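Local structure of uncharacterized protein (Bacteroides eggerthii DSM 20697, 4ECO) at residues 142-145 and 146-150; 182-185 and 186-189; 450-454 and 455-459. The protein is of unknown function but, as a leucine-rich repeat solenoid, probably binds other proteins. All blocks are in the same frame, centred on the assembly; numbering follows the deposited sequence.

Interaction 1 (142-145 and 146-150); sequences RMHY and QKTFV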
# COMPACT_ATOMS: atom_id res chain seq x y z
N ARG A 142 11.50 1.86 8.74
CA ARG A 142 10.99 2.96 7.92
C ARG A 142 9.83 2.47 7.03
O ARG A 142 8.84 3.18 6.86
CB ARG A 142 12.11 3.55 7.04
CG ARG A 142 13.01 4.54 7.75
CD ARG A 142 13.88 5.29 6.77
NE ARG A 142 14.32 6.57 7.32
CZ ARG A 142 15.20 7.38 6.75
NH1 ARG A 142 15.76 7.06 5.59
NH2 ARG A 142 15.55 8.52 7.33
N MSE A 143 9.95 1.24 6.50
CA MSE A 143 8.98 0.58 5.61
C MSE A 143 7.81 -0.05 6.35
O MSE A 143 6.94 -0.62 5.69
CB MSE A 143 9.68 -0.53 4.80
CG MSE A 143 10.80 -0.03 3.88
SE MSE A 143 10.25 1.42 2.73
CE MSE A 143 8.88 0.48 1.68
N HIS A 144 7.79 0.02 7.70
CA HIS A 144 6.74 -0.61 8.51
C HIS A 144 5.35 -0.05 8.18
O HIS A 144 4.42 -0.85 8.09
CB HIS A 144 6.99 -0.50 10.02
CG HIS A 144 5.99 -1.26 10.84
ND1 HIS A 144 4.71 -0.78 11.05
CD2 HIS A 144 6.13 -2.46 11.45
CE1 HIS A 144 4.09 -1.71 11.75
NE2 HIS A 144 4.91 -2.74 12.03
N TYR A 145 5.19 1.30 8.04
CA TYR A 145 3.86 1.84 7.75
C TYR A 145 3.42 1.38 6.38
O TYR A 145 2.26 0.97 6.20
CB TYR A 145 3.82 3.38 7.85
CG TYR A 145 2.41 3.96 7.71
CD1 TYR A 145 1.89 4.29 6.47
CD2 TYR A 145 1.63 4.21 8.83
CE1 TYR A 145 0.62 4.85 6.34
CE2 TYR A 145 0.35 4.76 8.71
CZ TYR A 145 -0.15 5.07 7.47
OH TYR A 145 -1.40 5.62 7.36
N GLN A 146 4.37 1.38 5.43
CA GLN A 146 4.17 0.99 4.04
C GLN A 146 3.67 -0.45 3.94
O GLN A 146 2.62 -0.67 3.34
CB GLN A 146 5.47 1.18 3.25
CG GLN A 146 5.38 0.90 1.74
CD GLN A 146 4.49 1.84 0.98
OE1 GLN A 146 4.24 2.98 1.37
NE2 GLN A 146 4.00 1.37 -0.16
N LYS A 147 4.38 -1.42 4.57
CA LYS A 147 3.97 -2.83 4.50
C LYS A 147 2.63 -3.06 5.20
O LYS A 147 1.87 -3.91 4.73
CB LYS A 147 5.04 -3.81 5.06
CG LYS A 147 5.54 -3.58 6.49
CD LYS A 147 6.43 -4.75 7.00
CE LYS A 147 7.27 -4.44 8.25
NZ LYS A 147 8.51 -3.64 7.95
N THR A 148 2.31 -2.28 6.24
CA THR A 148 1.10 -2.48 7.04
C THR A 148 -0.16 -1.88 6.42
O THR A 148 -1.20 -2.55 6.45
CB THR A 148 1.28 -1.89 8.46
OG1 THR A 148 2.52 -2.32 8.96
CG2 THR A 148 0.16 -2.33 9.43
N PHE A 149 -0.08 -0.63 5.93
CA PHE A 149 -1.27 0.06 5.45
C PHE A 149 -1.28 0.46 3.98
O PHE A 149 -2.33 0.95 3.53
CB PHE A 149 -1.43 1.37 6.26
CG PHE A 149 -1.55 1.18 7.75
CD1 PHE A 149 -2.75 0.76 8.32
CD2 PHE A 149 -0.47 1.43 8.59
CE1 PHE A 149 -2.87 0.60 9.69
CE2 PHE A 149 -0.59 1.29 9.96
CZ PHE A 149 -1.79 0.87 10.51
N VAL A 150 -0.15 0.31 3.24
CA VAL A 150 -0.11 0.85 1.87
C VAL A 150 0.13 -0.25 0.80
O VAL A 150 -0.58 -0.28 -0.22
CB VAL A 150 0.96 1.98 1.76
CG1 VAL A 150 0.86 2.70 0.43
CG2 VAL A 150 0.86 2.97 2.90
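Tyr145 and Phe149 meet one turn apart on the helix 144-149. The Tyr145 side chain leaves the backbone with CG anti to the backbone N (chi1 -174°), and this brings the ring up to Phe149, whose side chain it crosses at about a right angle. From CB outward, CB sits close to the backbone N of Gln146. CG and CD2 come next, and CD2 comes close to Phe149 CD2. CE2 makes the nearest approach, 3.4 Å from Phe149 CD2, which lies over one face of the tyrosine ring, toward its rim. Farther round the ring, CE1 lies 3.9 Å from Val150 CG2, an oblique approach. Phe149 CB adds a CH-pi contact, 4.3 Å from the centroid of the Tyr145 ring. The two rings are oblique, their planes at 40°.

The backbone is bonded in helical fashion. Lys147 N donates to Met143 O at 2.9 Å, and Phe149 N donates to Tyr145 O at 2.8 Å. His144 O takes two donors from a single residue: Thr148 OG1 at 2.6 Å and Thr148 N at 3.1 Å, from opposite faces of the carbonyl plane. The same Thr148 OG1 lies over one face of the His144 imidazole. That ring is held further by Glu121 at NE2 and His115 at ND1. Just ahead of Tyr145 in the chain, the selenomethionine Met143 lies alongside Gln146, CE to CG 3.5 Å, and the amide of Gln146 is bonded to Asp151.

Tyr145 also meets the rings of Tyr311 and His115, and touches strands 277-279 and 334-336. Phe149 meets Val119 in a loop, while Tyr145 packs this short helix against the strands of a leucine-rich repeat solenoid.

Interaction 2 (182-185 and 186-189); sequences TLKD and TQIG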
# COMPACT_ATOMS: atom_id res chain seq x y z
N THR A 182 -6.81 -1.88 6.62
CA THR A 182 -7.57 -0.68 6.35
C THR A 182 -8.16 -0.25 7.66
O THR A 182 -8.82 -1.06 8.34
CB THR A 182 -8.63 -0.89 5.25
OG1 THR A 182 -8.01 -1.38 4.06
CG2 THR A 182 -9.42 0.42 4.95
N LEU A 183 -7.91 1.00 8.06
CA LEU A 183 -8.47 1.49 9.30
C LEU A 183 -9.97 1.64 9.23
O LEU A 183 -10.51 2.15 8.24
CB LEU A 183 -7.87 2.84 9.71
CG LEU A 183 -6.48 2.90 10.24
CD1 LEU A 183 -6.26 4.23 10.87
CD2 LEU A 183 -6.22 1.84 11.28
N LYS A 184 -10.62 1.23 10.31
CA LYS A 184 -12.05 1.40 10.52
C LYS A 184 -12.21 2.82 11.09
O LYS A 184 -11.37 3.22 11.90
CB LYS A 184 -12.58 0.29 11.45
CG LYS A 184 -12.26 -1.11 10.97
CD LYS A 184 -12.69 -2.22 11.92
CE LYS A 184 -12.41 -3.59 11.34
NZ LYS A 184 -13.15 -4.67 12.04
N ASP A 185 -13.23 3.59 10.66
CA ASP A 185 -13.40 4.98 11.13
C ASP A 185 -13.55 5.07 12.68
O ASP A 185 -13.42 6.16 13.24
CB ASP A 185 -14.58 5.67 10.43
CG ASP A 185 -14.23 6.07 9.00
OD1 ASP A 185 -14.20 5.16 8.13
OD2 ASP A 185 -13.91 7.26 8.77
N THR A 186 -13.71 3.92 13.34
CA THR A 186 -13.74 3.78 14.79
C THR A 186 -12.33 4.04 15.34
O THR A 186 -12.17 4.64 16.41
CB THR A 186 -14.23 2.37 15.17
OG1 THR A 186 -15.23 1.90 14.25
CG2 THR A 186 -14.69 2.27 16.61
N GLN A 187 -11.29 3.56 14.60
CA GLN A 187 -9.89 3.72 14.97
C GLN A 187 -9.39 5.14 14.68
O GLN A 187 -8.47 5.58 15.37
CB GLN A 187 -9.00 2.70 14.25
CG GLN A 187 -9.26 1.25 14.61
CD GLN A 187 -8.54 0.34 13.64
OE1 GLN A 187 -8.99 0.11 12.50
NE2 GLN A 187 -7.40 -0.18 14.05
N ILE A 188 -9.96 5.83 13.67
CA ILE A 188 -9.53 7.20 13.34
C ILE A 188 -10.00 8.13 14.44
O ILE A 188 -11.20 8.30 14.64
CB ILE A 188 -9.98 7.69 11.94
CG1 ILE A 188 -9.49 6.71 10.86
CG2 ILE A 188 -9.43 9.10 11.70
CD1 ILE A 188 -10.11 6.91 9.49
N GLY A 189 -9.05 8.69 15.18
CA GLY A 189 -9.31 9.58 16.31
C GLY A 189 -9.39 8.86 17.64
O GLY A 189 -9.68 9.47 18.68
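Leu183 CD2 lies over one face of the Gln187 carboxamide, 3.5 Å from Gln187 OE1 and 3.6 Å from Gln187 NE2. The side chains of Leu183 and Gln187 meet at an oblique angle. OE1 takes the backbone N-H of Lys184, with Lys184 N to Gln187 OE1 at 3.0 Å. That bond is nearly straight at the hydrogen, 172°, and the donor is tilted 16° from the amide plane. The Gln187 chain is extended beyond CG (chi2 168°), and this carries the amide back three residues to Lys184. Lys184 CB flanks the same oxygen at 3.7 Å.

The carboxylate of Asp185 runs alongside Ile188, with OD2 3.9 Å from Ile188 CD1. A long, weak ion pair links the same OD2 to Arg284.

Gln187 N donates to Lys184 O at 2.7 Å, from above the carbonyl plane, closing a beta turn with Asp185 and Thr186 at its corners. Ile188 N makes a weak bond to the same oxygen. Lys184 and Gln187 therefore hold each other twice, backbone to backbone and side chain to backbone. The turn belongs to the loop between helix 160-168 and strand 194-198. It stays largely at the surface of the solenoid, while Leu183 faces inward onto Cys282.

Leu183 CD1 also meets Ile188 CG1 at 4.1 Å, an apolar contact between crossing side chains. Asn258 ties the far end down, bonding Gly189 N and Gln187 O. Tyr314 bonds Leu183 N at the near end.

Interaction 3 (450-454 and 455-459); sequences KELFS and TGSPL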
# COMPACT_ATOMS: atom_id res chain seq x y z
N LYS A 450 -4.96 -1.10 -27.39
CA LYS A 450 -3.95 -1.61 -28.33
C LYS A 450 -2.61 -0.90 -28.15
O LYS A 450 -1.56 -1.54 -28.29
CB LYS A 450 -4.44 -1.43 -29.79
CG LYS A 450 -3.44 -1.91 -30.86
CD LYS A 450 -3.95 -1.87 -32.30
CE LYS A 450 -2.84 -2.18 -33.28
NZ LYS A 450 -3.35 -2.49 -34.64
N GLU A 451 -2.64 0.41 -27.85
CA GLU A 451 -1.45 1.24 -27.70
C GLU A 451 -0.52 0.73 -26.56
O GLU A 451 0.65 1.09 -26.54
CB GLU A 451 -1.83 2.70 -27.46
CG GLU A 451 -2.60 3.34 -28.61
CD GLU A 451 -4.12 3.20 -28.65
OE1 GLU A 451 -4.70 2.49 -27.79
OE2 GLU A 451 -4.72 3.83 -29.54
N LEU A 452 -1.00 -0.15 -25.67
CA LEU A 452 -0.15 -0.73 -24.64
C LEU A 452 0.81 -1.71 -25.26
O LEU A 452 1.98 -1.79 -24.88
CB LEU A 452 -1.00 -1.43 -23.55
CG LEU A 452 -1.71 -0.55 -22.53
CD1 LEU A 452 -2.68 -1.39 -21.72
CD2 LEU A 452 -0.72 0.13 -21.59
N PHE A 453 0.29 -2.45 -26.25
CA PHE A 453 0.98 -3.51 -26.97
C PHE A 453 1.78 -2.95 -28.15
O PHE A 453 2.93 -3.38 -28.33
CB PHE A 453 -0.05 -4.57 -27.42
CG PHE A 453 -0.77 -5.16 -26.22
CD1 PHE A 453 -0.17 -6.14 -25.43
CD2 PHE A 453 -2.00 -4.66 -25.81
CE1 PHE A 453 -0.80 -6.62 -24.28
CE2 PHE A 453 -2.63 -5.14 -24.65
CZ PHE A 453 -2.02 -6.11 -23.90
N SER A 454 1.23 -1.99 -28.92
CA SER A 454 1.97 -1.42 -30.05
C SER A 454 3.25 -0.69 -29.58
O SER A 454 4.24 -0.70 -30.29
CB SER A 454 1.10 -0.49 -30.91
OG SER A 454 0.71 0.70 -30.25
N THR A 455 3.27 -0.15 -28.36
CA THR A 455 4.45 0.53 -27.81
C THR A 455 5.47 -0.46 -27.21
O THR A 455 6.58 -0.05 -26.85
CB THR A 455 4.04 1.54 -26.75
OG1 THR A 455 3.25 0.87 -25.77
CG2 THR A 455 3.29 2.71 -27.36
N GLY A 456 5.08 -1.74 -27.13
CA GLY A 456 5.91 -2.82 -26.63
C GLY A 456 6.05 -2.87 -25.13
O GLY A 456 7.16 -3.04 -24.62
N SER A 457 4.94 -2.72 -24.41
CA SER A 457 4.95 -2.81 -22.95
C SER A 457 5.21 -4.27 -22.58
O SER A 457 4.68 -5.16 -23.26
CB SER A 457 3.64 -2.28 -22.35
OG SER A 457 3.42 -0.94 -22.75
N PRO A 458 6.13 -4.55 -21.62
CA PRO A 458 6.47 -5.94 -21.32
C PRO A 458 5.41 -6.62 -20.45
O PRO A 458 5.71 -7.25 -19.44
CB PRO A 458 7.82 -5.82 -20.61
CG PRO A 458 7.79 -4.50 -19.97
CD PRO A 458 6.91 -3.61 -20.78
N LEU A 459 4.15 -6.51 -20.87
CA LEU A 459 3.00 -7.04 -20.14
C LEU A 459 2.88 -8.56 -20.23
O LEU A 459 2.72 -9.12 -21.31
CB LEU A 459 1.70 -6.40 -20.65
CG LEU A 459 1.53 -4.94 -20.34
CD1 LEU A 459 0.45 -4.35 -21.19
CD2 LEU A 459 1.29 -4.71 -18.87
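A Schellman motif ends the short helix 451-454, and Thr455 and Ser457 bond back to the carbonyls of Glu451 and Leu452. Gly456 is the first residue to leave helical angles, with a positive phi of 77°. Gly456 N donates to Phe453 O at 3.0 Å, from well above the carbonyl plane. Ser457 N donates to Leu452 O at 3.1 Å, nearly in line with the carbonyl.

The hydroxyls add to this. Thr455 OG1 donates to Glu451 O at 2.7 Å, in the carbonyl plane. It can do so because OG1 sits between the backbone N and the carbonyl carbon (chi1 55°), facing back along the helix. The backbone N of Thr455 makes a weak bond to the same oxygen. Ser457 OG donates to Leu452 O at 2.7 Å and uses a lone pair in the carbonyl plane. Leu452 O is thus gripped by the N-H and the hydroxyl of one residue. Ser457 OG also bonds to Ile433 N.

In the leucine-rich repeat fold this helix lies on the side of the solenoid away from the strands, and the chain then turns in toward strand 461-463. Pro458 is the centre of an inverse gamma turn, and Leu459 follows it, with CD1 4.0 Å from Leu452 CB and 4.0 Å from Phe453 CE1. Leu459 and the ring of Phe453 cross at about a right angle, and the approach to the ring is oblique. Leu452 and Leu459 both touch Ile438 of strand 435-439, and Leu459 also rests on Val435. Gly456 O receives Asn486 ND2, and Thr455 O receives Lys399 NZ.

How the interactions relate
Interactions 1 and 3 are buried and each involves a short helix, while interaction 2 is a surface turn without regular structure. Interaction 1 depends on aromatic packing within a helix. Interaction 3 depends on polar capping where a helix ends, with leucine and phenylalanine packed beside the bonds. Interaction 2 uses a glutamine amide to close a turn on a mostly exposed loop. Interactions 1 and 2 touch: Phe149 CE1 lies 3.9 Å from Leu183 CD2, so the inward leucine of the turn packs on the helix aromatic. Interaction 3 lies farther along the solenoid, its centre about 32 Å from that of interaction 1 and about 40 Å from that of interaction 2.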